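Local coordinates for protein CT398 (Chlamydia trachomatis, PDB 4ILO) that is of unknown function but, with its long coiled-coil hairpin and zinc ribbon domain, may bind DNA or RNA, at residues Thr43-Lys48 / Glu133-Thr138; Arg47-Lys52 / Asp126-Leu131. One frame throughout, in Å; residues are numbered along the deposited sequence.

Interaction 1: residues Thr43-Lys48 / Glu133-Thr138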
loop_
_atom_site.group_PDB
_atom_site.type_symbol
_atom_site.label_atom_id
_atom_site.label_comp_id
_atom_site.label_asym_id
_atom_site.label_seq_id
_atom_site.Cartn_x
_atom_site.Cartn_y
_atom_site.Cartn_z
ATOM N N THR A 43 2.192 -3.858 -7.639
ATOM C CA THR A 43 1.553 -5.144 -7.455
ATOM C C THR A 43 0.288 -5.240 -8.290
ATOM O O THR A 43 -0.034 -6.313 -8.816
ATOM C CB THR A 43 1.287 -5.377 -5.979
ATOM O OG1 THR A 43 2.547 -5.572 -5.327
ATOM C CG2 THR A 43 0.400 -6.610 -5.795
ATOM N N ASP A 44 -0.412 -4.121 -8.461
ATOM C CA ASP A 44 -1.576 -4.120 -9.324
ATOM C C ASP A 44 -1.192 -4.428 -10.766
ATOM O O ASP A 44 -1.919 -5.139 -11.484
ATOM C CB ASP A 44 -2.281 -2.773 -9.237
ATOM C CG ASP A 44 -3.523 -2.732 -10.095
ATOM O OD1 ASP A 44 -4.469 -3.474 -9.760
ATOM O OD2 ASP A 44 -3.555 -1.983 -11.104
ATOM N N ILE A 45 -0.062 -3.901 -11.228
ATOM C CA ILE A 45 0.299 -4.158 -12.620
ATOM C C ILE A 45 0.741 -5.605 -12.785
ATOM O O ILE A 45 0.475 -6.228 -13.811
ATOM C CB ILE A 45 1.349 -3.171 -13.146
ATOM C CG1 ILE A 45 0.829 -1.743 -13.094
ATOM C CG2 ILE A 45 1.673 -3.498 -14.577
ATOM C CD1 ILE A 45 1.930 -0.718 -13.269
ATOM N N ARG A 46 1.431 -6.157 -11.787
ATOM C CA ARG A 46 1.843 -7.556 -11.865
ATOM C C ARG A 46 0.640 -8.472 -11.920
ATOM O O ARG A 46 0.657 -9.488 -12.634
ATOM C CB ARG A 46 2.732 -7.911 -10.665
ATOM C CG ARG A 46 4.191 -7.499 -10.839
ATOM C CD ARG A 46 4.953 -7.425 -9.481
ATOM N NE ARG A 46 6.174 -6.611 -9.576
ATOM C CZ ARG A 46 6.773 -5.998 -8.546
ATOM N NH1 ARG A 46 6.284 -6.096 -7.306
ATOM N NH2 ARG A 46 7.884 -5.287 -8.751
ATOM N N ARG A 47 -0.425 -8.130 -11.177
ATOM C CA ARG A 47 -1.625 -8.960 -11.189
ATOM C C ARG A 47 -2.249 -8.969 -12.576
ATOM O O ARG A 47 -2.710 -10.014 -13.053
ATOM C CB ARG A 47 -2.647 -8.466 -10.168
ATOM N N LYS A 48 -2.303 -7.801 -13.226
ATOM C CA LYS A 48 -2.831 -7.748 -14.576
ATOM C C LYS A 48 -1.984 -8.606 -15.501
ATOM O O LYS A 48 -2.527 -9.355 -16.329
ATOM C CB LYS A 48 -2.923 -6.301 -15.070
ATOM C CG LYS A 48 -4.057 -5.495 -14.430
ATOM C CD LYS A 48 -4.172 -4.078 -15.020
ATOM C CE LYS A 48 -5.027 -3.177 -14.118
ATOM N NZ LYS A 48 -5.263 -1.846 -14.731
ATOM N N GLU A 133 5.503 -3.472 -20.530
ATOM C CA GLU A 133 6.157 -2.177 -20.699
ATOM C C GLU A 133 5.811 -1.255 -19.551
ATOM O O GLU A 133 6.675 -0.551 -19.029
ATOM C CB GLU A 133 5.705 -1.526 -22.003
ATOM C CG GLU A 133 6.535 -0.301 -22.440
ATOM C CD GLU A 133 6.570 -0.118 -23.970
ATOM O OE1 GLU A 133 7.661 0.189 -24.528
ATOM O OE2 GLU A 133 5.505 -0.289 -24.626
ATOM N N SER A 134 4.534 -1.223 -19.172
ATOM C CA SER A 134 4.075 -0.329 -18.120
ATOM C C SER A 134 4.651 -0.738 -16.761
ATOM O O SER A 134 5.053 0.121 -15.959
ATOM C CB SER A 134 2.548 -0.288 -18.124
ATOM O OG SER A 134 2.047 0.132 -16.893
ATOM N N LEU A 135 4.763 -2.047 -16.517
ATOM C CA LEU A 135 5.433 -2.537 -15.318
ATOM C C LEU A 135 6.905 -2.124 -15.292
ATOM O O LEU A 135 7.436 -1.715 -14.245
ATOM C CB LEU A 135 5.294 -4.060 -15.237
ATOM C CG LEU A 135 5.929 -4.727 -14.016
ATOM C CD1 LEU A 135 5.514 -4.019 -12.749
ATOM C CD2 LEU A 135 5.537 -6.187 -13.949
ATOM N N SER A 136 7.587 -2.220 -16.424
ATOM C CA SER A 136 9.001 -1.875 -16.438
ATOM C C SER A 136 9.177 -0.369 -16.278
ATOM O O SER A 136 10.049 0.075 -15.525
ATOM C CB SER A 136 9.663 -2.459 -17.698
ATOM O OG SER A 136 11.042 -2.154 -17.854
ATOM N N SER A 137 8.301 0.436 -16.904
ATOM C CA SER A 137 8.418 1.890 -16.767
ATOM C C SER A 137 8.109 2.346 -15.347
ATOM O O SER A 137 8.759 3.250 -14.821
ATOM C CB SER A 137 7.498 2.605 -17.752
ATOM O OG SER A 137 7.943 2.390 -19.077
ATOM N N THR A 138 7.111 1.741 -14.716
ATOM C CA THR A 138 6.767 2.116 -13.354
ATOM C C THR A 138 7.921 1.795 -12.405
ATOM O O THR A 138 8.369 2.660 -11.643
ATOM C CB THR A 138 5.484 1.380 -12.954
ATOM O OG1 THR A 138 4.404 1.786 -13.813
ATOM C CG2 THR A 138 5.108 1.652 -11.499
#
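Ile-45 drives its branched side chain from helix 43-48 into the face of helix 133-138 formed by Ser-134, Leu-135 and Thr-138. At CB the chain divides. Ile-45 CG2, anti to the backbone N, lies 3.7 Å from Leu-135 CB and also comes near the backbone N of that leucine. The other branch runs through CG1, beside its own backbone N (chi1 -61°), and carries CD1 to the two hydroxyls: Thr-138 OG1 lies 3.6 Å from Ile-45 CD1, tip to tip, and Ser-134 OG is about as near. This is the packing of an antiparallel coiled-coil hairpin, the two short axes 9.6 Å apart with their directions at 161°. Thr-138 OG1 donates to Ser-134 O at 2.8 Å, which satisfies the hydroxyl's proton and probably fixes the rotation that sets it against the Ile-45 methyl. The same carbonyl accepts Thr-138 N from the opposite face of its plane, so two donors grip one oxygen. Beside Ile-45, the aliphatic part of Arg-46 crosses Leu-135 at about a right angle. Leu-135 CD2 meets Arg-46 CG at 3.6 Å, while CD1 lies oblique to the guanidinium. The charge is answered one turn further along helix 90-171, where Glu-139 forms a salt bridge with Arg-46 NH2.

Interaction 2: residues Arg47-Lys52 / Asp126-Leu131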
loop_
_atom_site.group_PDB
_atom_site.type_symbol
_atom_site.label_atom_id
_atom_site.label_comp_id
_atom_site.label_asym_id
_atom_site.label_seq_id
_atom_site.Cartn_x
_atom_site.Cartn_y
_atom_site.Cartn_z
ATOM N N ARG A 47 -0.425 -8.130 -11.177
ATOM C CA ARG A 47 -1.625 -8.960 -11.189
ATOM C C ARG A 47 -2.249 -8.969 -12.576
ATOM O O ARG A 47 -2.710 -10.014 -13.053
ATOM C CB ARG A 47 -2.647 -8.466 -10.168
ATOM N N LYS A 48 -2.303 -7.801 -13.226
ATOM C CA LYS A 48 -2.831 -7.748 -14.576
ATOM C C LYS A 48 -1.984 -8.606 -15.501
ATOM O O LYS A 48 -2.527 -9.355 -16.329
ATOM C CB LYS A 48 -2.923 -6.301 -15.070
ATOM C CG LYS A 48 -4.057 -5.495 -14.430
ATOM C CD LYS A 48 -4.172 -4.078 -15.020
ATOM C CE LYS A 48 -5.027 -3.177 -14.118
ATOM N NZ LYS A 48 -5.263 -1.846 -14.731
ATOM N N VAL A 49 -0.649 -8.529 -15.363
ATOM C CA VAL A 49 0.223 -9.341 -16.213
ATOM C C VAL A 49 -0.053 -10.831 -15.997
ATOM O O VAL A 49 -0.217 -11.586 -16.970
ATOM C CB VAL A 49 1.706 -8.960 -16.017
ATOM C CG1 VAL A 49 2.606 -9.958 -16.712
ATOM C CG2 VAL A 49 1.967 -7.569 -16.588
ATOM N N GLU A 50 -0.223 -11.248 -14.729
ATOM C CA GLU A 50 -0.498 -12.650 -14.395
ATOM C C GLU A 50 -1.824 -13.115 -14.979
ATOM O O GLU A 50 -1.905 -14.197 -15.569
ATOM C CB GLU A 50 -0.512 -12.858 -12.881
ATOM N N GLU A 51 -2.887 -12.319 -14.815
ATOM C CA GLU A 51 -4.174 -12.716 -15.370
ATOM C C GLU A 51 -4.085 -12.840 -16.884
ATOM O O GLU A 51 -4.686 -13.741 -17.474
ATOM C CB GLU A 51 -5.273 -11.729 -14.967
ATOM C CG GLU A 51 -5.414 -11.585 -13.440
ATOM C CD GLU A 51 -6.351 -10.463 -13.008
ATOM O OE1 GLU A 51 -6.650 -9.562 -13.829
ATOM O OE2 GLU A 51 -6.785 -10.491 -11.833
ATOM N N LYS A 52 -3.323 -11.946 -17.526
ATOM C CA LYS A 52 -3.185 -11.996 -18.974
ATOM C C LYS A 52 -2.377 -13.211 -19.398
ATOM O O LYS A 52 -2.716 -13.888 -20.383
ATOM C CB LYS A 52 -2.562 -10.711 -19.512
ATOM C CG LYS A 52 -3.170 -10.292 -20.810
ATOM C CD LYS A 52 -4.561 -9.835 -20.472
ATOM C CE LYS A 52 -5.340 -9.514 -21.658
ATOM N NZ LYS A 52 -6.643 -9.028 -21.177
ATOM N N ASP A 126 -0.932 -8.208 -27.660
ATOM C CA ASP A 126 -0.629 -6.780 -27.653
ATOM C C ASP A 126 -0.871 -6.185 -26.281
ATOM O O ASP A 126 -0.177 -5.248 -25.863
ATOM C CB ASP A 126 -1.481 -6.053 -28.702
ATOM C CG ASP A 126 -0.999 -6.304 -30.138
ATOM O OD1 ASP A 126 0.214 -6.572 -30.375
ATOM O OD2 ASP A 126 -1.853 -6.207 -31.038
ATOM N N LEU A 127 -1.888 -6.670 -25.576
ATOM C CA LEU A 127 -2.183 -6.101 -24.268
ATOM C C LEU A 127 -1.155 -6.527 -23.261
ATOM O O LEU A 127 -0.768 -5.738 -22.382
ATOM C CB LEU A 127 -3.545 -6.565 -23.757
ATOM C CG LEU A 127 -4.715 -5.681 -24.092
ATOM C CD1 LEU A 127 -6.017 -6.408 -23.787
ATOM C CD2 LEU A 127 -4.564 -4.434 -23.262
ATOM N N LEU A 128 -0.748 -7.796 -23.327
ATOM C CA LEU A 128 0.311 -8.266 -22.431
ATOM C C LEU A 128 1.582 -7.454 -22.632
ATOM O O LEU A 128 2.274 -7.087 -21.660
ATOM C CB LEU A 128 0.603 -9.738 -22.697
ATOM C CG LEU A 128 1.658 -10.451 -21.879
ATOM C CD1 LEU A 128 1.401 -10.250 -20.411
ATOM C CD2 LEU A 128 1.609 -11.924 -22.209
ATOM N N ILE A 129 1.906 -7.159 -23.886
ATOM C CA ILE A 129 3.171 -6.473 -24.168
ATOM C C ILE A 129 3.131 -5.092 -23.549
ATOM O O ILE A 129 4.085 -4.622 -22.923
ATOM C CB ILE A 129 3.366 -6.378 -25.692
ATOM C CG1 ILE A 129 3.755 -7.743 -26.268
ATOM C CG2 ILE A 129 4.420 -5.345 -26.038
ATOM C CD1 ILE A 129 3.706 -7.779 -27.777
ATOM N N SER A 130 2.000 -4.421 -23.733
ATOM C CA SER A 130 1.811 -3.096 -23.178
ATOM C C SER A 130 1.851 -3.120 -21.648
ATOM O O SER A 130 2.343 -2.165 -21.008
ATOM C CB SER A 130 0.466 -2.590 -23.679
ATOM O OG SER A 130 0.279 -1.258 -23.315
ATOM N N LEU A 131 1.316 -4.180 -21.031
ATOM C CA LEU A 131 1.333 -4.226 -19.554
ATOM C C LEU A 131 2.740 -4.482 -19.008
ATOM O O LEU A 131 3.121 -3.954 -17.952
ATOM C CB LEU A 131 0.366 -5.301 -19.032
ATOM C CG LEU A 131 -1.140 -5.078 -19.129
ATOM C CD1 LEU A 131 -1.886 -6.403 -18.983
ATOM C CD2 LEU A 131 -1.631 -4.076 -18.066
#
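Val-49 and Leu-131 make the tight part of this contact, their side chains sliding past each other in opposite directions until Val-49 CG2 lies 3.7 Å from Leu-131 CB. The other valine methyl, Val-49 CG1, stands anti to the backbone N (chi1 170°) and meets Leu-128 CD1 at 3.9 Å. The Leu-128 side chain crosses that of Val-49 at about a right angle, and continues onto Glu-53 and Met-56 of helix 2-86. Lys-52 CB belongs to the same tight cluster, packed near Leu-128 CD1. Leu-131 also reaches back along helix 47-52, setting CD2 against Lys-48 CB at 3.9 Å. The solvent side of this antiparallel pair lies at Lys-48 beyond its methylenes, where the extended chain leads the amine away from helix 126-131, and at the exposed Leu-127. Lys-52 bends at chi2 (70°), so that its far end passes Leu-127 at an oblique angle, with Lys-52 CE 3.8 Å from Leu-127 CD1. Its NZ is just as near that methyl, and has a long, weak ion pair with Glu-55. No hydrogen bond joins the two segments. Cohesion therefore comes from apolar contact: the lysines contribute mainly through their methylenes, and the amines probably add little to holding the helices together.

From the N terminus, helix 2-86 runs outward through 43-48 and then 47-52, turns after residue 86, and returns as helix 90-171, reaching 126-131 before 133-138. The pairing is therefore nested: interaction 2 closes a loop of 73 intervening residues inside the 84 spanned by interaction 1, and neither crosses the other. Their centres lie 8 Å apart, and the first segments share Arg-47 and Lys-48. The two touch, with Ile-45 CG2 3.7 Å from Leu-131 O. Together they join the two long arms of the coiled-coil hairpin over consecutive turns, while the zinc-binding cysteines follow much later in the chain.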